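Long-range contact in glycosyl hydrolase, family 31/fibronectin type III domain protein (Clostridium perfringens, PDB 4LKS), which binds galactose through a family 32 carbohydrate-binding module of a glycoside hydrolase, probably helping to direct the enzyme to galactose-bearing glycans: residues A[97-102]-A[139-144]. Numbering follows the deposited sequence.
Sequences IETSLD and QYLRFT
Glu98 and Arg142 are paired across two antiparallel strands of a beta-sandwich, the F5/8 type C (discoidin-like) fold of this galactose-binding module, and show how a cross-strand ion pair can be built upon a hydrogen-bonded pair. Their backbones exchange two hydrogen bonds, Arg142 N to Glu98 O (2.8 Å) and Glu98 N to Arg142 O. Above them the side chains run side by side in the same direction. The guanidinium presents its NE edge: NE donates to Glu98 OE1 (2.9 Å) and NH2 to Glu98 OE2 (3.0 Å). Both oxygens lie close to the guanidinium plane, yet the carboxylate is turned 41° against it, and NE meets OE1 from above the carboxylate plane. A bend in the arginine chain at chi3 (66°) turns its NE and NH2 alongside the glutamate's carboxylate. Trp106 adds a cation-pi partner for Arg142, and a water lies within hydrogen-bonding distance of Glu98 OE1, Arg142 O and Thr144 OG1.

Ile97, Thr99, Leu141 and Phe143 point to the other face, a largely apolar one turned to the second sheet of the sandwich. Leu141 CD1 rests on Ile97 CG2 (3.8 Å) and, more loosely, on Thr99 CG2, while Ile79 of the second sheet packs against Ile97, Leu141 and Phe143.

A classic beta bulge sits where the chain turns at Gln139. Ser100 OG, hydrogen-bonded to Asn103 N, packs against Tyr140 CB, and the tyrosine ring sets its edge to the chain, with CE1 3.4 Å from Leu101 O. Ser100 O accepts from both Gln139 N and Tyr140 N, each at 3.0 Å, the two donors reaching it from opposite faces of its carbonyl plane.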
# COMPACT_ATOMS: atom_id res chain seq x y z
N ILE A 97 -3.22 -1.45 -8.47
CA ILE A 97 -4.00 -2.30 -7.59
C ILE A 97 -4.58 -3.46 -8.38
O ILE A 97 -5.19 -3.27 -9.44
CB ILE A 97 -5.15 -1.53 -6.93
CG1 ILE A 97 -4.59 -0.49 -5.96
CG2 ILE A 97 -6.08 -2.49 -6.18
CD1 ILE A 97 -5.61 0.51 -5.49
N GLU A 98 -4.38 -4.67 -7.87
CA GLU A 98 -4.98 -5.88 -8.44
C GLU A 98 -5.70 -6.59 -7.31
O GLU A 98 -5.28 -6.50 -6.16
CB GLU A 98 -3.91 -6.82 -8.98
CG GLU A 98 -3.15 -6.31 -10.17
CD GLU A 98 -1.89 -7.12 -10.37
OE1 GLU A 98 -0.89 -6.86 -9.65
OE2 GLU A 98 -1.90 -8.05 -11.20
N THR A 99 -6.77 -7.31 -7.62
CA THR A 99 -7.43 -8.11 -6.58
C THR A 99 -7.69 -9.51 -7.08
O THR A 99 -7.70 -9.77 -8.28
CB THR A 99 -8.77 -7.49 -6.10
OG1 THR A 99 -9.66 -7.33 -7.20
CG2 THR A 99 -8.54 -6.13 -5.44
N SER A 100 -7.92 -10.42 -6.15
CA SER A 100 -8.29 -11.78 -6.52
C SER A 100 -9.07 -12.48 -5.43
O SER A 100 -9.10 -12.01 -4.28
CB SER A 100 -7.05 -12.60 -6.90
OG SER A 100 -6.26 -12.85 -5.77
N LEU A 101 -9.70 -13.59 -5.79
CA LEU A 101 -10.37 -14.43 -4.82
C LEU A 101 -9.48 -15.57 -4.36
O LEU A 101 -9.79 -16.22 -3.36
CB LEU A 101 -11.66 -14.99 -5.42
CG LEU A 101 -12.70 -13.92 -5.75
CD1 LEU A 101 -13.77 -14.47 -6.69
CD2 LEU A 101 -13.34 -13.40 -4.47
N ASP A 102 -8.37 -15.80 -5.06
CA ASP A 102 -7.58 -17.02 -4.84
C ASP A 102 -6.06 -16.86 -4.82
O ASP A 102 -5.33 -17.85 -4.77
CB ASP A 102 -7.95 -18.06 -5.90
CG ASP A 102 -7.58 -17.62 -7.31
OD1 ASP A 102 -7.09 -16.48 -7.49
OD2 ASP A 102 -7.80 -18.42 -8.24
N GLN A 139 -10.60 -11.27 -1.75
CA GLN A 139 -9.96 -11.70 -0.51
C GLN A 139 -8.46 -11.40 -0.52
O GLN A 139 -7.78 -11.51 0.50
CB GLN A 139 -10.22 -13.19 -0.23
CG GLN A 139 -9.68 -13.62 1.13
CD GLN A 139 -10.10 -15.01 1.56
OE1 GLN A 139 -10.65 -15.78 0.77
NE2 GLN A 139 -9.84 -15.33 2.82
N TYR A 140 -7.94 -11.03 -1.68
CA TYR A 140 -6.52 -10.67 -1.79
C TYR A 140 -6.41 -9.38 -2.58
O TYR A 140 -7.11 -9.18 -3.58
CB TYR A 140 -5.73 -11.77 -2.51
CG TYR A 140 -5.85 -13.12 -1.86
CD1 TYR A 140 -6.94 -13.95 -2.14
CD2 TYR A 140 -4.88 -13.58 -0.98
CE1 TYR A 140 -7.06 -15.19 -1.55
CE2 TYR A 140 -4.99 -14.81 -0.39
CZ TYR A 140 -6.08 -15.61 -0.67
OH TYR A 140 -6.19 -16.85 -0.07
N LEU A 141 -5.51 -8.51 -2.14
CA LEU A 141 -5.21 -7.29 -2.88
C LEU A 141 -3.70 -7.18 -3.01
O LEU A 141 -2.99 -7.23 -2.02
CB LEU A 141 -5.80 -6.06 -2.17
CG LEU A 141 -5.64 -4.72 -2.91
CD1 LEU A 141 -6.85 -3.79 -2.72
CD2 LEU A 141 -4.34 -4.01 -2.50
N ARG A 142 -3.24 -7.02 -4.25
CA ARG A 142 -1.83 -6.79 -4.53
C ARG A 142 -1.61 -5.33 -4.89
O ARG A 142 -2.19 -4.80 -5.85
CB ARG A 142 -1.34 -7.72 -5.64
CG ARG A 142 0.15 -7.58 -5.94
CD ARG A 142 0.72 -8.79 -6.66
NE ARG A 142 0.18 -8.97 -8.00
CZ ARG A 142 0.28 -10.10 -8.71
NH1 ARG A 142 0.90 -11.15 -8.19
NH2 ARG A 142 -0.24 -10.17 -9.93
N PHE A 143 -0.77 -4.68 -4.08
CA PHE A 143 -0.46 -3.26 -4.23
C PHE A 143 0.97 -3.15 -4.76
O PHE A 143 1.91 -3.60 -4.11
CB PHE A 143 -0.59 -2.57 -2.87
CG PHE A 143 -0.29 -1.08 -2.89
CD1 PHE A 143 -1.25 -0.17 -3.30
CD2 PHE A 143 0.95 -0.61 -2.50
CE1 PHE A 143 -0.98 1.20 -3.32
CE2 PHE A 143 1.23 0.76 -2.51
CZ PHE A 143 0.26 1.66 -2.91
N THR A 144 1.11 -2.57 -5.95
CA THR A 144 2.40 -2.49 -6.63
C THR A 144 2.87 -1.05 -6.68
O THR A 144 2.12 -0.17 -7.07
CB THR A 144 2.30 -3.02 -8.06
OG1 THR A 144 1.88 -4.38 -8.02
CG2 THR A 144 3.65 -2.92 -8.78
O HOH W 1 -0.71 -4.53 -8.26
O HOH W 2 -11.94 -15.82 -1.68